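Local coordinates for protein probable glutathione reductase (Sinorhizobium meliloti, PDB 4DNA) that probably catalyses the NADPH-dependent reduction of glutathione disulfide to glutathione, working as an FAD-containing homodimer with a redox-active disulfide, at residues P349-V354 / H406-D411; E369-E374 / Y450-R455; M391-N396 / E444-M449. One frame throughout, in Å; residues are numbered along the deposited sequence.

How the contacts relate
All three contacts reach one antiparallel sheet of the dimerisation region, across which strands 351-355, 402-408, 389-396, 367-375 and 454-457 follow one another. Contact 1 joins the first two of these, contact 2 the last two, and contact 3 lays the loop 444-449 on strand 389-396 between them. The centres of contacts 1 and 2 are about 17 Å apart; that of contact 3 lies about 13 Å from contact 1 and about 7 Å from contact 2. Along the chain, contact 3 nests inside the loop closed by contact 2, while contact 1 alternates with both. Residues distant in sequence are thus gathered into one domain that also meets the second subunit.

Contact 1 of 3, residues P349-V354 / H406-D411; sequences PEIGTV and HILGHD
The imidazole of His406 meets Thr353 at its edge: Thr353 OG1 lies near the ring plane, 2.8 Å from His406 ND1, in a hydrogen bond that either atom could donate. Thr353 OG1 is placed there by a first torsion that sets it anti to the backbone N (chi1 -169°), swinging the hydroxyl across to the neighbouring strand. The carbonyl oxygen of Val354 approaches the same ring obliquely. The other ring nitrogen, NE2, makes a weak hydrogen bond with the carbonyl of Ile356, so the rotation of the ring is probably set mainly by Thr353.

These two residues, Thr353 and His406, form a non-hydrogen-bonded pair of an antiparallel ladder, whose strands 351-354 and 406-408 run 179° apart. Gly352 and Ile407 form the hydrogen-bonded pair beside it, with Gly352 N to Ile407 O at 3.0 Å and Ile407 N to Gly352 O at 2.9 Å. The ladder belongs to the antiparallel sheet of the dimerisation domain found in pyridine nucleotide-disulfide oxidoreductases of the first class, with helix 211-223 packed against Ile351 and His406, and helix 412-424 against Ile407 and Val354.

Past the Ile351-Leu408 pair, Gly409 N donates a hydrogen bond to Glu350 O at 2.8 Å, and backbone angles that favour glycine turn the chain toward the helix that follows Asp411. Leu408 CG stands anti to its own backbone nitrogen (chi1 179°), which turns CG toward the neighbouring strand, and chi2 then brings CD1 to Ile351 CG1 at 3.4 Å and to CG of Pro349, which follows a cis peptide bond, at 3.6 Å. Glu350 extends its carboxylate past Asp411 to the start of the helix, where OE1 accepts a hydrogen bond from Gly413 N.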
loop_
_atom_site.group_PDB
_atom_site.type_symbol
_atom_site.label_atom_id
_atom_site.label_comp_id
_atom_site.label_asym_id
_atom_site.label_seq_id
_atom_site.Cartn_x
_atom_site.Cartn_y
_atom_site.Cartn_z
ATOM N N PRO A 349 -3.756 13.781 3.402
ATOM C CA PRO A 349 -3.559 12.463 2.763
ATOM C C PRO A 349 -2.364 12.410 1.791
ATOM O O PRO A 349 -1.994 13.441 1.205
ATOM C CB PRO A 349 -4.867 12.261 1.987
ATOM C CG PRO A 349 -5.358 13.642 1.718
ATOM C CD PRO A 349 -4.993 14.434 2.936
ATOM N N GLU A 350 -1.772 11.221 1.633
ATOM C CA GLU A 350 -0.666 11.030 0.698
ATOM C C GLU A 350 -1.084 11.228 -0.740
ATOM O O GLU A 350 -2.232 10.996 -1.105
ATOM C CB GLU A 350 -0.118 9.622 0.782
ATOM C CG GLU A 350 1.092 9.472 1.647
ATOM C CD GLU A 350 1.341 8.017 1.955
ATOM O OE1 GLU A 350 1.984 7.345 1.115
ATOM O OE2 GLU A 350 0.868 7.550 3.023
ATOM N N ILE A 351 -0.124 11.633 -1.559
ATOM C CA ILE A 351 -0.265 11.538 -2.994
ATOM C C ILE A 351 0.698 10.448 -3.500
ATOM O O ILE A 351 1.757 10.223 -2.926
ATOM C CB ILE A 351 -0.104 12.919 -3.670
ATOM C CG1 ILE A 351 -1.230 13.842 -3.179
ATOM C CG2 ILE A 351 -0.158 12.799 -5.186
ATOM C CD1 ILE A 351 -1.035 15.321 -3.417
ATOM N N GLY A 352 0.268 9.725 -4.525
ATOM C CA GLY A 352 1.111 8.801 -5.264
ATOM C C GLY A 352 0.772 8.997 -6.730
ATOM O O GLY A 352 -0.405 9.070 -7.090
ATOM N N THR A 353 1.789 9.109 -7.580
ATOM C CA THR A 353 1.538 9.478 -8.962
ATOM C C THR A 353 2.558 8.918 -9.934
ATOM O O THR A 353 3.736 8.906 -9.649
ATOM C CB THR A 353 1.357 11.014 -9.128
ATOM O OG1 THR A 353 0.855 11.299 -10.435
ATOM C CG2 THR A 353 2.660 11.766 -8.913
ATOM N N VAL A 354 2.055 8.431 -11.065
ATOM C CA VAL A 354 2.846 7.921 -12.184
ATOM C C VAL A 354 2.223 8.486 -13.434
ATOM O O VAL A 354 0.992 8.661 -13.499
ATOM C CB VAL A 354 2.697 6.408 -12.401
ATOM C CG1 VAL A 354 3.958 5.853 -13.033
ATOM C CG2 VAL A 354 2.350 5.666 -11.120
ATOM N N HIS A 406 -3.143 8.460 -10.629
ATOM C CA HIS A 406 -3.029 9.428 -9.541
ATOM C C HIS A 406 -3.908 9.033 -8.394
ATOM O O HIS A 406 -5.105 8.782 -8.571
ATOM C CB HIS A 406 -3.433 10.807 -10.029
ATOM C CG HIS A 406 -2.887 11.147 -11.390
ATOM N ND1 HIS A 406 -1.644 11.650 -11.570
ATOM C CD2 HIS A 406 -3.451 11.018 -12.654
ATOM C CE1 HIS A 406 -1.430 11.835 -12.882
ATOM N NE2 HIS A 406 -2.539 11.451 -13.545
ATOM N N ILE A 407 -3.300 8.985 -7.209
ATOM C CA ILE A 407 -3.942 8.515 -5.983
ATOM C C ILE A 407 -3.778 9.550 -4.892
ATOM O O ILE A 407 -2.668 9.999 -4.620
ATOM C CB ILE A 407 -3.306 7.206 -5.440
ATOM C CG1 ILE A 407 -3.074 6.164 -6.543
ATOM C CG2 ILE A 407 -4.168 6.622 -4.330
ATOM C CD1 ILE A 407 -4.342 5.590 -7.148
ATOM N N LEU A 408 -4.890 9.933 -4.284
ATOM C CA LEU A 408 -4.855 10.740 -3.078
ATOM C C LEU A 408 -5.462 9.908 -1.954
ATOM O O LEU A 408 -6.627 9.515 -2.026
ATOM C CB LEU A 408 -5.639 12.027 -3.284
ATOM C CG LEU A 408 -5.703 12.977 -2.091
ATOM C CD1 LEU A 408 -4.310 13.456 -1.716
ATOM C CD2 LEU A 408 -6.607 14.158 -2.413
ATOM N N GLY A 409 -4.676 9.611 -0.931
ATOM C CA GLY A 409 -5.158 8.758 0.135
ATOM C C GLY A 409 -4.092 7.837 0.674
ATOM O O GLY A 409 -2.928 7.893 0.256
ATOM N N HIS A 410 -4.505 6.979 1.603
ATOM C CA HIS A 410 -3.592 6.135 2.355
ATOM C C HIS A 410 -2.803 5.225 1.492
ATOM O O HIS A 410 -3.370 4.430 0.752
ATOM C CB HIS A 410 -4.346 5.342 3.410
ATOM C CG HIS A 410 -4.988 6.214 4.458
ATOM N ND1 HIS A 410 -4.304 6.699 5.520
ATOM C CD2 HIS A 410 -6.289 6.716 4.561
ATOM C CE1 HIS A 410 -5.126 7.462 6.270
ATOM N NE2 HIS A 410 -6.343 7.466 5.685
ATOM N N ASP A 411 -1.481 5.354 1.584
ATOM C CA ASP A 411 -0.528 4.439 0.932
ATOM C C ASP A 411 -0.350 4.726 -0.557
ATOM O O ASP A 411 0.170 3.886 -1.308
ATOM C CB ASP A 411 -0.912 2.965 1.167
ATOM C CG ASP A 411 -1.033 2.623 2.648
ATOM O OD1 ASP A 411 -0.041 2.864 3.388
ATOM O OD2 ASP A 411 -2.119 2.127 3.057
#

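Contact 2 of 3, residues E369-E374 / Y450-R455; sequences EVYRAE and YQPSYR
Backbone hydrogen bonding joins Val370 to two successive residues of the other segment. Its amide gives a hydrogen bond to Tyr454 O at 3.1 Å, while its carbonyl oxygen accepts one from Ser453 N at 2.8 Å; with Ser453 and Tyr454 both facing Val370, this is a classic beta bulge. The serine side chain continues the pairing, for Arg372 N donates to Ser453 OG at 2.8 Å in an almost straight bond (177°).

Ring packing follows on both sides of the strand. Val370 CB sits over one face of Tyr454, 3.9 Å from the ring centroid, and Pro452 CB lies over a face of Tyr371, 4.1 Å from its centroid. The Tyr454 ring is brought across by a chi1 of 56°, which sets CG between the backbone N and the carbonyl carbon.

Charge plays a looser part. Glu369 OE2 and Arg455 NH2 form a long salt bridge of 3.9 Å between side chains lying alongside each other, whereas Glu369 OE1 pairs with Arg400, which also bonds Tyr371 OH. The chemistry therefore implies that directed hydrogen bonds, one of them to the Ser453 hydroxyl, and CH-pi contacts fasten residues 452-454, where strand 454-457 begins, to strand 367-375, with the Arg455 ion pair contributing probably little.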
loop_
_atom_site.group_PDB
_atom_site.type_symbol
_atom_site.label_atom_id
_atom_site.label_comp_id
_atom_site.label_asym_id
_atom_site.label_seq_id
_atom_site.Cartn_x
_atom_site.Cartn_y
_atom_site.Cartn_z
ATOM N N GLU A 369 -9.758 8.725 -22.170
ATOM C CA GLU A 369 -10.793 8.270 -21.248
ATOM C C GLU A 369 -10.253 8.407 -19.833
ATOM O O GLU A 369 -9.084 8.101 -19.563
ATOM C CB GLU A 369 -11.239 6.838 -21.561
ATOM C CG GLU A 369 -11.828 6.678 -22.964
ATOM C CD GLU A 369 -11.750 5.263 -23.550
ATOM O OE1 GLU A 369 -10.875 4.459 -23.160
ATOM O OE2 GLU A 369 -12.574 4.961 -24.442
ATOM N N VAL A 370 -11.099 8.915 -18.942
ATOM C CA VAL A 370 -10.716 9.159 -17.551
ATOM C C VAL A 370 -11.597 8.325 -16.615
ATOM O O VAL A 370 -12.833 8.251 -16.780
ATOM C CB VAL A 370 -10.777 10.658 -17.196
ATOM C CG1 VAL A 370 -10.451 10.883 -15.734
ATOM C CG2 VAL A 370 -9.818 11.444 -18.073
ATOM N N TYR A 371 -10.934 7.681 -15.654
ATOM C CA TYR A 371 -11.579 6.765 -14.752
ATOM C C TYR A 371 -11.338 7.266 -13.322
ATOM O O TYR A 371 -10.250 7.125 -12.778
ATOM C CB TYR A 371 -11.055 5.349 -15.013
ATOM C CG TYR A 371 -11.404 4.777 -16.407
ATOM C CD1 TYR A 371 -10.619 5.071 -17.532
ATOM C CD2 TYR A 371 -12.500 3.919 -16.591
ATOM C CE1 TYR A 371 -10.919 4.539 -18.778
ATOM C CE2 TYR A 371 -12.808 3.396 -17.839
ATOM C CZ TYR A 371 -12.014 3.714 -18.927
ATOM O OH TYR A 371 -12.307 3.211 -20.175
ATOM N N ARG A 372 -12.364 7.888 -12.736
ATOM C CA ARG A 372 -12.224 8.634 -11.486
ATOM C C ARG A 372 -13.050 7.997 -10.384
ATOM O O ARG A 372 -14.236 7.727 -10.554
ATOM C CB ARG A 372 -12.664 10.088 -11.680
ATOM C CG ARG A 372 -12.135 11.057 -10.629
ATOM C CD ARG A 372 -12.861 12.391 -10.619
ATOM N NE ARG A 372 -12.362 13.268 -9.554
ATOM C CZ ARG A 372 -12.958 13.464 -8.373
ATOM N NH1 ARG A 372 -14.104 12.857 -8.074
ATOM N NH2 ARG A 372 -12.410 14.278 -7.481
ATOM N N ALA A 373 -12.409 7.763 -9.249
ATOM C CA ALA A 373 -13.042 7.087 -8.130
ATOM C C ALA A 373 -12.930 7.964 -6.903
ATOM O O ALA A 373 -11.837 8.406 -6.559
ATOM C CB ALA A 373 -12.361 5.753 -7.878
ATOM N N GLU A 374 -14.054 8.231 -6.254
ATOM C CA GLU A 374 -14.032 9.039 -5.050
ATOM C C GLU A 374 -14.817 8.362 -3.946
ATOM O O GLU A 374 -15.993 8.049 -4.129
ATOM C CB GLU A 374 -14.600 10.418 -5.326
ATOM C CG GLU A 374 -14.027 11.499 -4.420
ATOM C CD GLU A 374 -14.704 12.844 -4.633
ATOM O OE1 GLU A 374 -15.961 12.859 -4.680
ATOM O OE2 GLU A 374 -13.977 13.871 -4.756
ATOM N N TYR A 450 -15.295 -0.123 -15.096
ATOM C CA TYR A 450 -15.411 -0.661 -16.442
ATOM C C TYR A 450 -15.875 0.390 -17.427
ATOM O O TYR A 450 -15.604 0.298 -18.614
ATOM C CB TYR A 450 -16.368 -1.849 -16.422
ATOM C CG TYR A 450 -15.883 -2.975 -15.530
ATOM C CD1 TYR A 450 -14.598 -3.504 -15.687
ATOM C CD2 TYR A 450 -16.700 -3.515 -14.536
ATOM C CE1 TYR A 450 -14.143 -4.529 -14.879
ATOM C CE2 TYR A 450 -16.254 -4.546 -13.726
ATOM C CZ TYR A 450 -14.972 -5.046 -13.900
ATOM O OH TYR A 450 -14.497 -6.063 -13.110
ATOM N N GLN A 451 -16.586 1.387 -16.907
ATOM C CA GLN A 451 -17.081 2.504 -17.692
ATOM C C GLN A 451 -16.287 3.736 -17.324
ATOM O O GLN A 451 -15.978 3.939 -16.136
ATOM C CB GLN A 451 -18.561 2.736 -17.400
ATOM C CG GLN A 451 -19.435 1.521 -17.660
ATOM C CD GLN A 451 -19.225 0.947 -19.052
ATOM O OE1 GLN A 451 -18.572 1.566 -19.908
ATOM N NE2 GLN A 451 -19.769 -0.246 -19.292
ATOM N N PRO A 452 -15.941 4.561 -18.330
ATOM C CA PRO A 452 -15.233 5.785 -18.025
ATOM C C PRO A 452 -16.176 6.748 -17.331
ATOM O O PRO A 452 -17.394 6.654 -17.472
ATOM C CB PRO A 452 -14.807 6.319 -19.394
ATOM C CG PRO A 452 -15.079 5.229 -20.366
ATOM C CD PRO A 452 -16.197 4.429 -19.771
ATOM N N SER A 453 -15.598 7.640 -16.546
ATOM C CA SER A 453 -16.352 8.560 -15.750
ATOM C C SER A 453 -16.670 9.749 -16.628
ATOM O O SER A 453 -17.650 10.450 -16.392
ATOM C CB SER A 453 -15.514 8.973 -14.543
ATOM O OG SER A 453 -14.854 7.846 -13.981
ATOM N N TYR A 454 -15.813 9.965 -17.630
ATOM C CA TYR A 454 -15.987 10.981 -18.684
ATOM C C TYR A 454 -14.911 10.847 -19.748
ATOM O O TYR A 454 -13.919 10.158 -19.542
ATOM C CB TYR A 454 -15.991 12.419 -18.132
ATOM C CG TYR A 454 -14.775 12.827 -17.314
ATOM C CD1 TYR A 454 -13.647 13.373 -17.921
ATOM C CD2 TYR A 454 -14.777 12.705 -15.921
ATOM C CE1 TYR A 454 -12.541 13.753 -17.161
ATOM C CE2 TYR A 454 -13.685 13.093 -15.162
ATOM C CZ TYR A 454 -12.571 13.608 -15.787
ATOM O OH TYR A 454 -11.500 13.990 -15.028
ATOM N N ARG A 455 -15.135 11.519 -20.878
ATOM C CA ARG A 455 -14.213 11.515 -22.009
ATOM C C ARG A 455 -13.776 12.932 -22.344
ATOM O O ARG A 455 -14.506 13.894 -22.086
ATOM C CB ARG A 455 -14.882 10.889 -23.233
ATOM C CG ARG A 455 -14.832 9.368 -23.290
ATOM C CD ARG A 455 -15.857 8.806 -24.266
ATOM N NE ARG A 455 -15.739 7.352 -24.421
ATOM C CZ ARG A 455 -16.662 6.446 -24.065
ATOM N NH1 ARG A 455 -17.817 6.817 -23.524
ATOM N NH2 ARG A 455 -16.422 5.146 -24.260
#

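Contact 3 of 3, residues M391-N396 / E444-M449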
loop_
_atom_site.group_PDB
_atom_site.type_symbol
_atom_site.label_atom_id
_atom_site.label_comp_id
_atom_site.label_asym_id
_atom_site.label_seq_id
_atom_site.Cartn_x
_atom_site.Cartn_y
_atom_site.Cartn_z
HETATM N N MSE A 391 -8.991 8.332 -6.633
HETATM C CA MSE A 391 -8.192 7.381 -7.411
HETATM C C MSE A 391 -8.492 7.570 -8.866
HETATM O O MSE A 391 -9.600 7.274 -9.312
HETATM C CB MSE A 391 -8.605 5.974 -7.033
HETATM C CG MSE A 391 -7.869 5.607 -5.760
HETATM SE SE MSE A 391 -7.951 3.661 -5.459
HETATM C CE MSE A 391 -6.693 3.533 -3.949
ATOM N N LYS A 392 -7.521 8.065 -9.629
ATOM C CA LYS A 392 -7.822 8.512 -10.977
ATOM C C LYS A 392 -6.888 7.932 -12.013
ATOM O O LYS A 392 -5.684 8.090 -11.914
ATOM C CB LYS A 392 -7.849 10.041 -11.032
ATOM C CG LYS A 392 -7.717 10.653 -12.415
ATOM C CD LYS A 392 -8.662 11.836 -12.577
ATOM C CE LYS A 392 -8.241 12.780 -13.694
ATOM N NZ LYS A 392 -7.517 13.976 -13.207
ATOM N N LEU A 393 -7.473 7.267 -13.004
ATOM C CA LEU A 393 -6.741 6.680 -14.115
ATOM C C LEU A 393 -6.962 7.460 -15.393
ATOM O O LEU A 393 -8.110 7.818 -15.705
ATOM C CB LEU A 393 -7.192 5.242 -14.342
ATOM C CG LEU A 393 -6.642 4.222 -13.345
ATOM C CD1 LEU A 393 -7.299 2.863 -13.513
ATOM C CD2 LEU A 393 -5.153 4.118 -13.530
ATOM N N VAL A 394 -5.877 7.713 -16.135
ATOM C CA VAL A 394 -5.964 8.433 -17.419
ATOM C C VAL A 394 -5.509 7.522 -18.575
ATOM O O VAL A 394 -4.421 6.927 -18.511
ATOM C CB VAL A 394 -5.160 9.746 -17.402
ATOM C CG1 VAL A 394 -5.392 10.522 -18.684
ATOM C CG2 VAL A 394 -5.532 10.599 -16.197
ATOM N N VAL A 395 -6.343 7.420 -19.615
ATOM C CA VAL A 395 -6.204 6.397 -20.659
ATOM C C VAL A 395 -6.284 6.947 -22.091
ATOM O O VAL A 395 -7.146 7.783 -22.405
ATOM C CB VAL A 395 -7.284 5.326 -20.473
ATOM C CG1 VAL A 395 -7.431 4.445 -21.708
ATOM C CG2 VAL A 395 -6.978 4.511 -19.223
ATOM N N ASN A 396 -5.398 6.474 -22.967
ATOM C CA ASN A 396 -5.455 6.851 -24.369
ATOM C C ASN A 396 -6.497 6.027 -25.124
ATOM O O ASN A 396 -6.354 4.821 -25.255
ATOM C CB ASN A 396 -4.082 6.724 -25.026
ATOM C CG ASN A 396 -4.066 7.215 -26.468
ATOM O OD1 ASN A 396 -5.090 7.283 -27.144
ATOM N ND2 ASN A 396 -2.887 7.548 -26.946
ATOM N N GLU A 444 -8.791 -1.984 -5.166
ATOM C CA GLU A 444 -9.739 -2.642 -6.070
ATOM C C GLU A 444 -10.612 -1.669 -6.877
ATOM O O GLU A 444 -11.224 -2.054 -7.885
ATOM C CB GLU A 444 -10.617 -3.632 -5.337
ATOM C CG GLU A 444 -11.350 -3.049 -4.157
ATOM C CD GLU A 444 -12.226 -4.082 -3.495
ATOM O OE1 GLU A 444 -12.890 -4.837 -4.234
ATOM O OE2 GLU A 444 -12.241 -4.153 -2.249
ATOM N N GLU A 445 -10.673 -0.414 -6.440
ATOM C CA GLU A 445 -11.402 0.603 -7.194
ATOM C C GLU A 445 -10.750 0.910 -8.548
ATOM O O GLU A 445 -11.424 1.392 -9.463
ATOM C CB GLU A 445 -11.562 1.889 -6.380
ATOM C CG GLU A 445 -12.163 1.689 -5.001
ATOM C CD GLU A 445 -13.596 1.233 -5.043
ATOM O OE1 GLU A 445 -14.248 1.451 -6.088
ATOM O OE2 GLU A 445 -14.062 0.661 -4.029
ATOM N N LEU A 446 -9.449 0.635 -8.669
ATOM C CA LEU A 446 -8.735 0.822 -9.936
ATOM C C LEU A 446 -9.054 -0.284 -10.944
ATOM O O LEU A 446 -8.919 -0.079 -12.154
ATOM C CB LEU A 446 -7.226 0.904 -9.718
ATOM C CG LEU A 446 -6.603 2.081 -8.969
ATOM C CD1 LEU A 446 -5.340 1.616 -8.264
ATOM C CD2 LEU A 446 -6.282 3.226 -9.908
ATOM N N VAL A 447 -9.501 -1.443 -10.464
ATOM C CA VAL A 447 -9.732 -2.574 -11.375
ATOM C C VAL A 447 -11.195 -2.881 -11.705
ATOM O O VAL A 447 -11.476 -3.823 -12.444
ATOM C CB VAL A 447 -8.979 -3.866 -10.959
ATOM C CG1 VAL A 447 -7.497 -3.594 -10.818
ATOM C CG2 VAL A 447 -9.555 -4.460 -9.684
ATOM N N THR A 448 -12.127 -2.086 -11.198
ATOM C CA THR A 448 -13.532 -2.343 -11.527
ATOM C C THR A 448 -14.293 -1.190 -12.201
ATOM O O THR A 448 -15.506 -1.288 -12.388
ATOM C CB THR A 448 -14.340 -2.835 -10.307
ATOM O OG1 THR A 448 -14.275 -1.859 -9.271
ATOM C CG2 THR A 448 -13.791 -4.144 -9.784
HETATM N N MSE A 449 -13.600 -0.116 -12.574
HETATM C CA MSE A 449 -14.266 1.000 -13.258
HETATM C C MSE A 449 -14.323 0.703 -14.730
HETATM O O MSE A 449 -13.518 1.199 -15.525
HETATM C CB MSE A 449 -13.582 2.322 -12.977
HETATM C CG MSE A 449 -13.747 2.683 -11.520
HETATM SE SE MSE A 449 -12.762 4.369 -11.305
HETATM C CE MSE A 449 -10.838 3.880 -11.373
#
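The backbones come nearest at Met391 and Leu446, whose CA atoms stay 7.0 Å apart; no hydrogen bond links the two segments, so the contact is made by side chains. Residues 391-396 lie on strand 389-396, whereas 444-446 curl in a helix-like way, and Val447 N closes a turn onto Glu444 O at 3.2 Å.

The CD2 methyl of Leu446 meets Leu393 CG at 3.6 Å, the two side chains crossing at about a right angle. Met391, a selenomethionine, is extended beyond CG (chi2 -165°), which brings SE to 4.1 Å from Leu446 CG and equally close to Glu445 CB. Met391 and Leu393, two residues apart on the strand, both turn toward the loop that leads to strand 454-457, in the dimerisation domain.

Met449, also a selenomethionine, bends at chi3 (-73°) and lays CE near Leu393 CD1, at 4.3 Å, and near the Met391 carbonyl. Met415 of helix 412-424 packs on both Met391 and Leu446, and Leu418 of the second subunit touches Leu446. Close to this apolar patch, Glu444 OE2 is hydrogen-bonded to ND1 of His439, the predicted proton acceptor.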